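Local coordinates for extracellular invertase (Aspergillus kawachii, PDB 5XH8), which is a beta-fructofuranosidase that probably hydrolyses fructosides such as sucrose and readily transfers fructosyl groups to make fructooligosaccharides such as 1-kestose, at residues 114-119 / 132-137; 316-321 / 344-349; 374-379 / 412-417; 424-429 / 595-600; 458-463 / 475-480. One frame throughout, in Å; residues are numbered along the deposited sequence.

Contact 1 of 5, residues 114-119 / 132-137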
# COMPACT_ATOMS: atom_id res chain seq x y z
N LEU A 114 -9.97 -8.90 9.28
CA LEU A 114 -9.34 -8.61 8.01
C LEU A 114 -10.40 -7.93 7.13
O LEU A 114 -11.43 -8.52 6.84
CB LEU A 114 -8.83 -9.89 7.34
CG LEU A 114 -8.10 -9.75 6.00
CD1 LEU A 114 -6.83 -8.93 6.12
CD2 LEU A 114 -7.78 -11.12 5.42
N TYR A 115 -10.12 -6.71 6.67
CA TYR A 115 -11.12 -5.91 5.97
C TYR A 115 -10.53 -5.08 4.85
O TYR A 115 -9.30 -4.84 4.80
CB TYR A 115 -11.83 -4.98 6.97
CG TYR A 115 -11.02 -3.77 7.44
CD1 TYR A 115 -10.07 -3.90 8.45
CD2 TYR A 115 -11.20 -2.52 6.88
CE1 TYR A 115 -9.33 -2.80 8.88
CE2 TYR A 115 -10.45 -1.42 7.28
CZ TYR A 115 -9.52 -1.57 8.29
OH TYR A 115 -8.80 -0.48 8.72
N THR A 116 -11.41 -4.64 3.96
CA THR A 116 -10.96 -3.81 2.85
C THR A 116 -10.88 -2.35 3.28
O THR A 116 -11.90 -1.71 3.57
CB THR A 116 -11.83 -3.95 1.59
OG1 THR A 116 -11.79 -5.32 1.14
CG2 THR A 116 -11.29 -3.05 0.47
N SER A 117 -9.65 -1.85 3.30
CA SER A 117 -9.31 -0.47 3.62
C SER A 117 -9.23 0.32 2.30
O SER A 117 -8.50 -0.06 1.39
CB SER A 117 -7.98 -0.45 4.39
OG SER A 117 -7.03 -1.36 3.87
N VAL A 118 -10.03 1.39 2.18
CA VAL A 118 -10.20 2.14 0.94
C VAL A 118 -9.50 3.52 0.99
O VAL A 118 -9.69 4.32 1.93
CB VAL A 118 -11.68 2.29 0.59
CG1 VAL A 118 -11.89 3.16 -0.66
CG2 VAL A 118 -12.33 0.92 0.40
N SER A 119 -8.66 3.76 -0.01
CA SER A 119 -7.88 5.00 -0.14
C SER A 119 -8.24 5.91 -1.32
O SER A 119 -7.80 7.07 -1.36
CB SER A 119 -6.40 4.66 -0.21
OG SER A 119 -5.98 3.96 0.94
N GLY A 132 -4.24 0.68 -6.02
CA GLY A 132 -4.24 0.89 -4.58
C GLY A 132 -5.55 1.40 -3.98
O GLY A 132 -5.58 1.73 -2.80
N SER A 133 -6.64 1.46 -4.74
CA SER A 133 -7.91 1.91 -4.16
C SER A 133 -8.42 0.98 -3.00
O SER A 133 -8.98 1.46 -2.02
CB SER A 133 -8.97 2.21 -5.24
OG SER A 133 -9.21 1.10 -6.02
N GLU A 134 -8.14 -0.33 -3.11
CA GLU A 134 -8.57 -1.32 -2.15
C GLU A 134 -7.37 -2.16 -1.66
O GLU A 134 -6.70 -2.85 -2.46
CB GLU A 134 -9.65 -2.21 -2.75
CG GLU A 134 -10.89 -1.46 -3.24
CD GLU A 134 -11.79 -2.33 -4.09
OE1 GLU A 134 -11.25 -2.97 -5.04
OE2 GLU A 134 -13.01 -2.37 -3.81
N THR A 135 -7.10 -2.09 -0.37
CA THR A 135 -6.09 -2.92 0.28
C THR A 135 -6.80 -3.71 1.37
O THR A 135 -7.97 -3.45 1.70
CB THR A 135 -4.95 -2.09 0.87
OG1 THR A 135 -5.46 -1.16 1.82
CG2 THR A 135 -4.23 -1.29 -0.22
N GLN A 136 -6.13 -4.72 1.91
CA GLN A 136 -6.71 -5.51 3.00
C GLN A 136 -5.84 -5.31 4.25
O GLN A 136 -4.61 -5.54 4.19
CB GLN A 136 -6.86 -6.99 2.64
CG GLN A 136 -7.14 -7.26 1.16
CD GLN A 136 -8.40 -6.59 0.66
OE1 GLN A 136 -9.40 -6.47 1.39
NE2 GLN A 136 -8.38 -6.18 -0.60
N SER A 137 -6.48 -4.87 5.34
CA SER A 137 -5.82 -4.47 6.57
C SER A 137 -6.36 -5.25 7.74
O SER A 137 -7.45 -5.84 7.66
CB SER A 137 -6.00 -2.96 6.81
OG SER A 137 -5.29 -2.22 5.83
O HOH W 1 -6.50 1.49 0.10
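In one blade of the beta-propeller, the two middle strands of a four-stranded antiparallel sheet meet along the pairs Tyr-115 with Ser-137 and Ser-117 with Thr-135. Both pairs are of the hydrogen-bonded kind, each closed by two backbone bonds, and Ser-119 N adds a further bond to Ser-133 O as the strands part. On the face carrying the serines, three hydroxyls form a short chain. Ser-117 OG lies 2.6 Å from Thr-135 OG1 and 2.8 Å from Ser-137 OG, hydrogen-bonded to both. A first torsion of 41° sets this oxygen between the backbone N and the carbonyl carbon of Ser-117, leaning over the opposite strand and flanked by its two partners. The other face shows a more directed bond: Thr-116 OG1 donates to Gln-136 OE1 at 2.7 Å, in the amide plane and on a lone pair, the two side chains running alongside one another. On the same face Thr-116 CG2 crosses Glu-134 at an angle, 3.7 Å from its CB. Where the strands end, a water sits 2.8 Å from Ser-117 O and 2.7 Å from Ser-119 OG. Strand 96-103 flanks the pair next to 114-118, and the Thr-116 face packs on strand 166-176 of the following sheet, where Glu-134 makes a salt bridge with Arg-170 while its other oxygen bonds to Tyr-129 OH, and Gln-136 NE2 bonds to Phe-169 O.

Contact 2 of 5, residues 316-321 / 344-349. With NA (sodium ion), chain B.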
# COMPACT_ATOMS: atom_id res chain seq x y z
N PHE A 316 -35.12 -8.57 -5.68
CA PHE A 316 -34.36 -7.58 -6.45
C PHE A 316 -33.38 -6.81 -5.53
O PHE A 316 -32.20 -6.68 -5.86
CB PHE A 316 -35.32 -6.62 -7.18
CG PHE A 316 -34.63 -5.59 -8.04
CD1 PHE A 316 -34.15 -4.39 -7.47
CD2 PHE A 316 -34.49 -5.78 -9.41
CE1 PHE A 316 -33.53 -3.43 -8.24
CE2 PHE A 316 -33.86 -4.82 -10.19
CZ PHE A 316 -33.39 -3.64 -9.61
N SER A 317 -33.87 -6.42 -4.35
CA SER A 317 -33.10 -5.62 -3.38
C SER A 317 -32.28 -6.47 -2.39
O SER A 317 -31.62 -5.92 -1.52
CB SER A 317 -34.06 -4.68 -2.62
OG SER A 317 -34.68 -3.76 -3.53
N SER A 318 -32.33 -7.79 -2.54
CA SER A 318 -31.60 -8.73 -1.72
C SER A 318 -30.21 -8.94 -2.26
O SER A 318 -30.06 -9.19 -3.45
CB SER A 318 -32.31 -10.09 -1.71
OG SER A 318 -33.59 -9.97 -1.16
N TYR A 319 -29.18 -8.86 -1.40
CA TYR A 319 -27.79 -8.88 -1.85
C TYR A 319 -26.79 -9.05 -0.70
O TYR A 319 -27.18 -9.09 0.46
CB TYR A 319 -27.48 -7.58 -2.62
CG TYR A 319 -26.31 -7.63 -3.58
CD1 TYR A 319 -26.28 -8.57 -4.63
CD2 TYR A 319 -25.26 -6.72 -3.48
CE1 TYR A 319 -25.24 -8.60 -5.52
CE2 TYR A 319 -24.20 -6.77 -4.35
CZ TYR A 319 -24.19 -7.70 -5.38
OH TYR A 319 -23.13 -7.79 -6.26
N ALA A 320 -25.51 -9.23 -1.06
CA ALA A 320 -24.39 -9.01 -0.14
C ALA A 320 -24.41 -9.89 1.08
O ALA A 320 -23.97 -9.46 2.14
CB ALA A 320 -24.35 -7.54 0.29
N ALA A 321 -24.89 -11.13 0.95
CA ALA A 321 -25.04 -11.98 2.13
C ALA A 321 -23.71 -12.25 2.82
O ALA A 321 -22.69 -12.49 2.17
CB ALA A 321 -25.75 -13.27 1.79
N SER A 344 -26.46 -17.44 7.66
CA SER A 344 -26.32 -16.35 6.69
C SER A 344 -27.40 -15.26 6.87
O SER A 344 -28.61 -15.56 6.98
CB SER A 344 -26.44 -16.90 5.27
OG SER A 344 -26.08 -15.92 4.33
N TYR A 345 -26.94 -14.01 6.91
CA TYR A 345 -27.78 -12.82 6.86
C TYR A 345 -27.65 -12.19 5.50
O TYR A 345 -26.58 -11.71 5.10
CB TYR A 345 -27.37 -11.78 7.92
CG TYR A 345 -27.57 -12.21 9.34
CD1 TYR A 345 -26.62 -13.00 9.99
CD2 TYR A 345 -28.69 -11.81 10.06
CE1 TYR A 345 -26.80 -13.41 11.30
CE2 TYR A 345 -28.88 -12.20 11.37
CZ TYR A 345 -27.94 -13.00 11.99
OH TYR A 345 -28.11 -13.39 13.29
N VAL A 346 -28.76 -12.15 4.78
CA VAL A 346 -28.88 -11.44 3.52
C VAL A 346 -29.24 -9.97 3.78
O VAL A 346 -30.02 -9.68 4.68
CB VAL A 346 -29.98 -12.08 2.66
CG1 VAL A 346 -30.20 -11.32 1.35
CG2 VAL A 346 -29.63 -13.53 2.37
N TRP A 347 -28.69 -9.06 2.99
CA TRP A 347 -29.02 -7.64 3.08
C TRP A 347 -30.23 -7.36 2.20
O TRP A 347 -30.29 -7.83 1.07
CB TRP A 347 -27.85 -6.80 2.56
CG TRP A 347 -28.00 -5.30 2.52
CD1 TRP A 347 -28.51 -4.51 3.49
CD2 TRP A 347 -27.56 -4.43 1.47
NE1 TRP A 347 -28.43 -3.20 3.11
CE2 TRP A 347 -27.85 -3.12 1.88
CE3 TRP A 347 -26.96 -4.64 0.22
CZ2 TRP A 347 -27.56 -2.01 1.08
CZ3 TRP A 347 -26.67 -3.54 -0.57
CH2 TRP A 347 -26.97 -2.24 -0.14
N LEU A 348 -31.17 -6.56 2.71
CA LEU A 348 -32.26 -6.01 1.91
C LEU A 348 -32.06 -4.50 1.85
O LEU A 348 -32.40 -3.78 2.80
CB LEU A 348 -33.62 -6.36 2.52
CG LEU A 348 -34.87 -6.02 1.66
CD1 LEU A 348 -34.89 -6.89 0.42
CD2 LEU A 348 -36.18 -6.18 2.45
N SER A 349 -31.47 -4.04 0.76
CA SER A 349 -31.27 -2.63 0.54
C SER A 349 -32.61 -1.89 0.57
O SER A 349 -33.59 -2.34 -0.04
CB SER A 349 -30.60 -2.37 -0.81
OG SER A 349 -30.66 -0.98 -1.13
NA NA B . -31.04 -9.28 -5.63
O HOH W 2 -34.92 -1.46 -2.16
O HOH W 3 -31.08 -11.67 -5.95
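The indole of Trp-347 is approached obliquely by Tyr-319 and Ala-320: Trp-347 CE3 is 3.9 Å from Ala-320 CB and 4.1 Å from Tyr-319 CB. One face of the same ring carries the CA of Ser-349, displaced toward the rim, while its NE1 bonds to Ile-39 O. The phenol of Tyr-319 leads away from this strand pair, and its OH is bound by Glu-248. The backbones of Tyr-319 and Trp-347 exchange two hydrogen bonds, and Ser-349 N reaches Ser-317 O at 3.0 Å. At Ala-320 the chain turns to a positive phi of 62° and the regular pairing is interrupted, to resume where Ala-322 bonds with Tyr-345; Ala-321 CB still packs on Val-346 CG2 at 3.9 Å. Beside Ser-317 a water links its OG to Ser-349 O, hydrogen-bonded to both. The turn into strand 318-321 also carries a metal site. Sodium is held by Ser-318 O at 2.4 Å, by the more distant Phe-316 O at 2.9 Å and by a water, with Gly-315 O and His-287 O completing the shell; all the protein ligands are thus backbone carbonyls. Antiparallel pairing of this kind builds the blades of the family 32 propeller, and here it lies near the middle of the chain, where Ala-320 and Trp-347 touch Asp-41 of strand 37-47 and a glycerol is bound close to Ala-320.

Contact 3 of 5, residues 374-379 / 412-417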
# COMPACT_ATOMS: atom_id res chain seq x y z
N ARG A 374 -30.56 -17.17 8.40
CA ARG A 374 -30.94 -18.41 7.73
C ARG A 374 -29.88 -19.50 7.98
O ARG A 374 -28.67 -19.25 7.88
CB ARG A 374 -31.11 -18.18 6.24
CG ARG A 374 -32.29 -17.30 5.91
CD ARG A 374 -32.38 -16.87 4.47
NE ARG A 374 -33.52 -15.95 4.34
CZ ARG A 374 -33.86 -15.28 3.24
NH1 ARG A 374 -33.17 -15.38 2.12
NH2 ARG A 374 -34.93 -14.50 3.28
N GLU A 375 -30.37 -20.69 8.34
CA GLU A 375 -29.57 -21.92 8.36
C GLU A 375 -29.42 -22.44 6.94
O GLU A 375 -30.40 -22.51 6.19
CB GLU A 375 -30.21 -22.99 9.27
CG GLU A 375 -30.04 -22.68 10.74
CD GLU A 375 -30.75 -23.67 11.65
OE1 GLU A 375 -30.94 -24.79 11.20
OE2 GLU A 375 -31.08 -23.34 12.81
N LEU A 376 -28.17 -22.74 6.56
CA LEU A 376 -27.88 -23.39 5.29
C LEU A 376 -27.41 -24.82 5.55
O LEU A 376 -26.64 -25.08 6.50
CB LEU A 376 -26.83 -22.62 4.51
CG LEU A 376 -27.12 -21.15 4.20
CD1 LEU A 376 -26.05 -20.63 3.24
CD2 LEU A 376 -28.51 -20.93 3.61
N ARG A 377 -27.92 -25.75 4.74
CA ARG A 377 -27.57 -27.19 4.87
C ARG A 377 -27.80 -27.89 3.54
O ARG A 377 -28.44 -27.33 2.65
CB ARG A 377 -28.38 -27.86 5.99
CG ARG A 377 -29.86 -28.09 5.68
CD ARG A 377 -30.63 -28.57 6.90
NE ARG A 377 -32.03 -28.89 6.60
CZ ARG A 377 -32.46 -29.99 5.95
NH1 ARG A 377 -31.61 -30.91 5.46
NH2 ARG A 377 -33.77 -30.15 5.74
N VAL A 378 -27.31 -29.12 3.42
CA VAL A 378 -27.58 -29.90 2.21
C VAL A 378 -29.00 -30.46 2.36
O VAL A 378 -29.30 -31.06 3.38
CB VAL A 378 -26.55 -31.04 1.98
CG1 VAL A 378 -26.86 -31.76 0.67
CG2 VAL A 378 -25.15 -30.47 1.91
N LEU A 379 -29.87 -30.19 1.39
CA LEU A 379 -31.25 -30.66 1.47
C LEU A 379 -31.41 -31.78 0.46
O LEU A 379 -30.99 -31.63 -0.70
CB LEU A 379 -32.25 -29.53 1.16
CG LEU A 379 -33.72 -29.97 1.00
CD1 LEU A 379 -34.25 -30.55 2.30
CD2 LEU A 379 -34.60 -28.81 0.56
N GLN A 412 -30.58 -33.53 -4.71
CA GLN A 412 -29.81 -32.77 -3.73
C GLN A 412 -29.82 -31.29 -4.13
O GLN A 412 -29.72 -30.96 -5.31
CB GLN A 412 -28.38 -33.29 -3.71
CG GLN A 412 -27.54 -32.81 -2.54
CD GLN A 412 -26.05 -33.00 -2.79
OE1 GLN A 412 -25.49 -32.46 -3.74
NE2 GLN A 412 -25.42 -33.77 -1.94
N THR A 413 -29.94 -30.42 -3.13
CA THR A 413 -29.92 -28.97 -3.35
C THR A 413 -29.53 -28.27 -2.05
O THR A 413 -29.31 -28.91 -1.00
CB THR A 413 -31.29 -28.47 -3.84
OG1 THR A 413 -31.18 -27.14 -4.33
CG2 THR A 413 -32.32 -28.49 -2.74
N LEU A 414 -29.44 -26.94 -2.11
CA LEU A 414 -29.15 -26.16 -0.90
C LEU A 414 -30.45 -25.93 -0.11
O LEU A 414 -31.43 -25.39 -0.64
CB LEU A 414 -28.49 -24.82 -1.23
CG LEU A 414 -28.13 -23.97 -0.00
CD1 LEU A 414 -26.97 -24.60 0.76
CD2 LEU A 414 -27.82 -22.53 -0.38
N GLY A 415 -30.42 -26.35 1.14
CA GLY A 415 -31.50 -26.08 2.08
C GLY A 415 -31.35 -24.69 2.67
O GLY A 415 -30.26 -24.33 3.15
N ILE A 416 -32.43 -23.91 2.61
CA ILE A 416 -32.52 -22.54 3.11
C ILE A 416 -33.73 -22.49 4.04
O ILE A 416 -34.85 -22.67 3.58
CB ILE A 416 -32.71 -21.51 1.95
CG1 ILE A 416 -31.61 -21.67 0.88
CG2 ILE A 416 -32.75 -20.08 2.50
CD1 ILE A 416 -31.84 -20.91 -0.39
N SER A 417 -33.51 -22.25 5.33
CA SER A 417 -34.60 -22.12 6.29
C SER A 417 -34.28 -21.04 7.33
O SER A 417 -33.12 -20.69 7.53
CB SER A 417 -34.83 -23.46 7.00
OG SER A 417 -33.63 -23.85 7.66
O HOH W 4 -31.71 -25.13 6.15
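Glu-375 O is gripped twice, by Ser-417 N at 3.2 Å and by a water at 2.9 Å that also bonds to Ser-417 OG. Ser-417 thus holds the opposite strand by its backbone N directly and by its hydroxyl through the water. From this end a ladder of six backbone hydrogen bonds runs through Arg-377 and Gly-415 to Leu-379 and Thr-413; its shortest rung is Gly-415 N to Arg-377 O, 2.7 Å. With no side chain on Gly-415, Leu-379 CB comes to 3.6 Å from its CA, and the Leu-379 side chain then lies alongside that of Thr-413. On the reverse face Leu-376 and Ile-416 point the same way, CD2 to CG1, and Leu-414 CD1 approaches Leu-376 CB. The closest carbons are Val-378 CG1 and Gln-412 CG, only 3.4 Å apart, a tight crossing near the end of the segments. At the other end Arg-374 slants across Ile-416, its CD 3.8 Å from CG2. Its chain is extended from CG to NE (chi2 171°, chi3 -176°), which carries the guanidinium beyond the strand pair to salt bridges with Asp-313 and Glu-552 and a bond to Tyr-554 OH. Such a ladder of alternating hydrogen-bonded and non-hydrogen-bonded pairs is a classic antiparallel beta structure; in this enzyme it runs between the propeller and the C-terminal beta-sandwich, with Arg-374 tied to residues of both.

Contact 4 of 5, residues 424-429 / 595-600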
# COMPACT_ATOMS: atom_id res chain seq x y z
N ALA A 424 -38.90 -20.07 15.98
CA ALA A 424 -39.71 -20.32 17.17
C ALA A 424 -40.17 -19.00 17.80
O ALA A 424 -41.32 -18.90 18.24
CB ALA A 424 -38.95 -21.17 18.19
N ALA A 425 -39.27 -18.00 17.83
CA ALA A 425 -39.64 -16.71 18.39
C ALA A 425 -40.68 -15.98 17.52
O ALA A 425 -41.59 -15.34 18.04
CB ALA A 425 -38.41 -15.85 18.66
N LEU A 426 -40.56 -16.10 16.20
CA LEU A 426 -41.57 -15.56 15.29
C LEU A 426 -42.97 -16.15 15.53
O LEU A 426 -43.98 -15.46 15.34
CB LEU A 426 -41.18 -15.79 13.83
CG LEU A 426 -39.99 -15.00 13.25
CD1 LEU A 426 -39.70 -15.45 11.82
CD2 LEU A 426 -40.25 -13.50 13.28
N LEU A 427 -43.02 -17.41 15.91
CA LEU A 427 -44.29 -18.12 16.14
C LEU A 427 -44.76 -18.07 17.58
O LEU A 427 -45.74 -18.70 17.92
CB LEU A 427 -44.14 -19.58 15.71
CG LEU A 427 -43.85 -19.84 14.24
CD1 LEU A 427 -43.59 -21.33 14.04
CD2 LEU A 427 -44.98 -19.36 13.35
N SER A 428 -44.09 -17.30 18.43
CA SER A 428 -44.46 -17.25 19.83
C SER A 428 -45.68 -16.36 20.08
O SER A 428 -46.12 -16.23 21.22
CB SER A 428 -43.29 -16.78 20.68
OG SER A 428 -42.95 -15.45 20.38
N GLY A 429 -46.24 -15.73 19.04
CA GLY A 429 -47.44 -14.93 19.20
C GLY A 429 -48.68 -15.76 19.49
O GLY A 429 -48.60 -16.84 20.10
N GLY A 595 -48.10 -11.19 15.76
CA GLY A 595 -47.31 -10.47 16.76
C GLY A 595 -45.80 -10.57 16.61
O GLY A 595 -45.09 -9.62 16.94
N LEU A 596 -45.31 -11.71 16.12
CA LEU A 596 -43.86 -12.00 16.04
C LEU A 596 -43.23 -11.78 17.41
O LEU A 596 -43.79 -12.22 18.41
CB LEU A 596 -43.19 -11.18 14.93
CG LEU A 596 -43.85 -11.21 13.56
CD1 LEU A 596 -43.04 -10.39 12.57
CD2 LEU A 596 -44.07 -12.63 13.05
N TYR A 597 -42.10 -11.09 17.50
CA TYR A 597 -41.50 -10.78 18.79
C TYR A 597 -40.57 -9.60 18.61
O TYR A 597 -40.30 -9.19 17.48
CB TYR A 597 -40.72 -12.00 19.33
CG TYR A 597 -39.44 -12.30 18.52
CD1 TYR A 597 -39.51 -12.91 17.27
CD2 TYR A 597 -38.19 -11.95 19.02
CE1 TYR A 597 -38.35 -13.16 16.52
CE2 TYR A 597 -37.03 -12.20 18.27
CZ TYR A 597 -37.11 -12.80 17.03
OH TYR A 597 -35.96 -13.06 16.30
N ASP A 598 -40.08 -9.06 19.73
CA ASP A 598 -39.14 -7.94 19.74
C ASP A 598 -37.69 -8.47 19.70
O ASP A 598 -37.17 -8.98 20.69
CB ASP A 598 -39.39 -7.10 20.99
CG ASP A 598 -38.54 -5.87 21.05
OD1 ASP A 598 -37.81 -5.51 20.08
OD2 ASP A 598 -38.59 -5.21 22.12
N ALA A 599 -37.04 -8.32 18.55
CA ALA A 599 -35.65 -8.75 18.39
C ALA A 599 -34.66 -7.83 19.10
O ALA A 599 -33.49 -8.21 19.22
CB ALA A 599 -35.30 -8.91 16.92
N TRP A 600 -35.12 -6.66 19.55
CA TRP A 600 -34.30 -5.67 20.22
C TRP A 600 -34.90 -5.28 21.58
O TRP A 600 -35.23 -4.11 21.79
CB TRP A 600 -34.14 -4.42 19.30
CG TRP A 600 -33.41 -4.75 18.04
CD1 TRP A 600 -33.96 -5.07 16.83
CD2 TRP A 600 -31.98 -4.85 17.86
NE1 TRP A 600 -32.98 -5.35 15.91
CE2 TRP A 600 -31.76 -5.23 16.52
CE3 TRP A 600 -30.89 -4.67 18.71
CZ2 TRP A 600 -30.47 -5.42 16.00
CZ3 TRP A 600 -29.60 -4.85 18.19
CH2 TRP A 600 -29.41 -5.23 16.84
O HOH W 5 -46.40 -14.37 16.03
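Ala-425 and Tyr-597 form the tight part of this contact. The alanine CB sits 3.4 Å from the ring centroid and 13° off its normal, a CH-pi contact squarely over one face. The first torsion of Tyr-597 (chi1 69°) places CG between its backbone N and carbonyl carbon, which swings the ring flat against the last turn of the helix. Next to it Leu-426 turns CD2 into the angle between two neighbours, 3.8 Å from Tyr-597 CE1 and 3.9 Å from Leu-596 CD2; the two leucines run side by side, whereas the tyrosine lies across Leu-426. The looser, more solvent-exposed side begins where the helix gives way to coil. There polar atoms meet through a water rather than directly: it donates to Leu-426 O at 2.7 Å, accepts from Leu-596 N at 2.9 Å and takes a weak bond from Gly-429 N. Exposed Ser-428 folds back on its own segment, its OG donating to Ala-425 O at 2.7 Å. That carbonyl, at the end of the helix, also accepts from Ser-428 N, so one residue satisfies it twice. Helix 420-426 follows strand 408-418, and the coil leaves strand 585-594. Leu-426 and Leu-596 both pack on Val-457 of strand 455-463, Leu-426 adds Val-545 of strand 534-547, and the tyrosine hydroxyl reaches Ala-74 O in a propeller loop.

Contact 5 of 5, residues 458-463 / 475-480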
# COMPACT_ATOMS: atom_id res chain seq x y z
N LEU A 458 -47.64 -16.59 8.09
CA LEU A 458 -48.69 -17.37 7.45
C LEU A 458 -48.04 -18.60 6.84
O LEU A 458 -47.14 -18.45 6.02
CB LEU A 458 -49.38 -16.57 6.34
CG LEU A 458 -50.54 -17.29 5.61
CD1 LEU A 458 -51.49 -16.28 4.99
CD2 LEU A 458 -50.08 -18.27 4.53
N SER A 459 -48.49 -19.80 7.22
CA SER A 459 -48.02 -21.06 6.62
C SER A 459 -49.18 -21.80 5.96
O SER A 459 -50.28 -21.84 6.52
CB SER A 459 -47.43 -22.02 7.66
OG SER A 459 -46.88 -21.31 8.73
N ALA A 460 -48.94 -22.41 4.81
CA ALA A 460 -49.96 -23.22 4.17
C ALA A 460 -49.34 -24.10 3.14
O ALA A 460 -48.26 -23.77 2.60
CB ALA A 460 -51.01 -22.32 3.52
N GLN A 461 -50.04 -25.19 2.83
CA GLN A 461 -49.68 -26.10 1.74
C GLN A 461 -50.70 -25.99 0.61
O GLN A 461 -51.90 -25.94 0.86
CB GLN A 461 -49.64 -27.54 2.24
CG GLN A 461 -48.53 -27.81 3.24
CD GLN A 461 -48.88 -27.34 4.63
OE1 GLN A 461 -49.90 -27.77 5.19
NE2 GLN A 461 -48.07 -26.44 5.21
N LEU A 462 -50.20 -25.91 -0.61
CA LEU A 462 -51.03 -25.86 -1.80
C LEU A 462 -50.70 -27.10 -2.63
O LEU A 462 -49.53 -27.33 -2.99
CB LEU A 462 -50.78 -24.58 -2.61
CG LEU A 462 -51.43 -23.28 -2.13
CD1 LEU A 462 -50.92 -22.85 -0.77
CD2 LEU A 462 -51.24 -22.18 -3.17
N SER A 463 -51.74 -27.89 -2.93
CA SER A 463 -51.62 -29.07 -3.79
C SER A 463 -52.34 -28.82 -5.09
O SER A 463 -53.42 -28.22 -5.11
CB SER A 463 -52.21 -30.28 -3.10
OG SER A 463 -51.63 -30.43 -1.83
N SER A 475 -52.20 -19.36 -8.19
CA SER A 475 -52.83 -19.51 -6.88
C SER A 475 -51.90 -19.07 -5.74
O SER A 475 -50.69 -19.31 -5.77
CB SER A 475 -53.28 -20.96 -6.68
OG SER A 475 -53.77 -21.54 -7.89
N GLY A 476 -52.48 -18.43 -4.72
CA GLY A 476 -51.76 -18.08 -3.53
C GLY A 476 -52.62 -17.33 -2.54
O GLY A 476 -53.73 -17.77 -2.23
N PHE A 477 -52.10 -16.22 -2.02
CA PHE A 477 -52.83 -15.42 -1.05
C PHE A 477 -52.74 -13.95 -1.38
O PHE A 477 -51.79 -13.48 -2.01
CB PHE A 477 -52.31 -15.64 0.36
CG PHE A 477 -52.39 -17.06 0.82
CD1 PHE A 477 -53.54 -17.54 1.46
CD2 PHE A 477 -51.33 -17.94 0.62
CE1 PHE A 477 -53.61 -18.86 1.88
CE2 PHE A 477 -51.40 -19.25 1.04
CZ PHE A 477 -52.55 -19.72 1.66
N GLN A 478 -53.76 -13.23 -0.93
CA GLN A 478 -53.78 -11.79 -0.98
C GLN A 478 -53.62 -11.35 0.47
O GLN A 478 -54.33 -11.83 1.35
CB GLN A 478 -55.11 -11.31 -1.56
CG GLN A 478 -55.08 -9.86 -1.95
CD GLN A 478 -56.43 -9.36 -2.47
OE1 GLN A 478 -57.35 -9.09 -1.70
NE2 GLN A 478 -56.53 -9.22 -3.77
N ILE A 479 -52.66 -10.47 0.73
CA ILE A 479 -52.35 -10.04 2.10
C ILE A 479 -52.31 -8.53 2.19
O ILE A 479 -52.29 -7.85 1.16
CB ILE A 479 -51.00 -10.62 2.60
CG1 ILE A 479 -49.82 -10.12 1.73
CG2 ILE A 479 -51.06 -12.14 2.62
CD1 ILE A 479 -48.45 -10.52 2.27
N LEU A 480 -52.27 -8.02 3.42
CA LEU A 480 -52.19 -6.58 3.66
C LEU A 480 -53.27 -5.82 2.84
O LEU A 480 -52.98 -4.84 2.15
CB LEU A 480 -50.76 -6.08 3.35
CG LEU A 480 -49.62 -6.70 4.18
CD1 LEU A 480 -48.25 -6.41 3.56
CD2 LEU A 480 -49.70 -6.22 5.62
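Phe-477 takes a CH-pi contact from Leu-458, whose CD2 stands over one face of the ring, 4.1 Å from the centroid and displaced toward the rim. The methyl is brought there by a first torsion of -179°, with CG opposite the backbone N and the leucine chain extending across to the phenylalanine. Plain apolar packing surrounds this contact. Ala-460 CB approaches the end of the ring obliquely, 3.5 Å from CZ, and Leu-462 CD1 comes within 4.1 Å of CE2 as the two side chains slide past each other in opposite directions. The aromatic group therefore fits among three residues of one strand, alternating along it and all on its inward face. These strands belong to different sheets of the C-terminal beta-sandwich: their axes stay 8.9 Å apart at closest and run at 148° to each other, leaving room for a layer of side chains from both. The third kind of contact is side chain against backbone. Leu-462 CD2 lies 3.9 Å from Ser-475 O and 4.1 Å from Gly-476 CA, where the glycine presents only main chain. Aromatic packing continues beyond the segments, Phe-587 of strand 585-594 meeting Phe-477 edge to face. Buried Ser-475 OG bonds to His-579 ND1, and Gln-461, which points away from the interface, bonds to Ser-588 and Asp-541.

How the contacts relate
Contacts 2 and 3 touch within one sheet, where strands 341-348 and 366-385 are neighbours and Ser-344 N probably bonds to Arg-374 O; contact 2 is near the middle of the chain. Contact 1, also buried, lies in another propeller blade, its centre 46 Å from that of contact 5 on the far side. All three are strand pairs knit by backbone bonds, with hydroxyls, sodium or long salt-bridging side chains added. Contact 5, equally buried, joins facing sheets by apolar packing, without direct hydrogen bonds between its segments. Contact 4 is the most exposed, mixing ring packing with a water bridge; it closes a long loop that encloses contact 5, and packs against strand 455-463, which contact 5 contains.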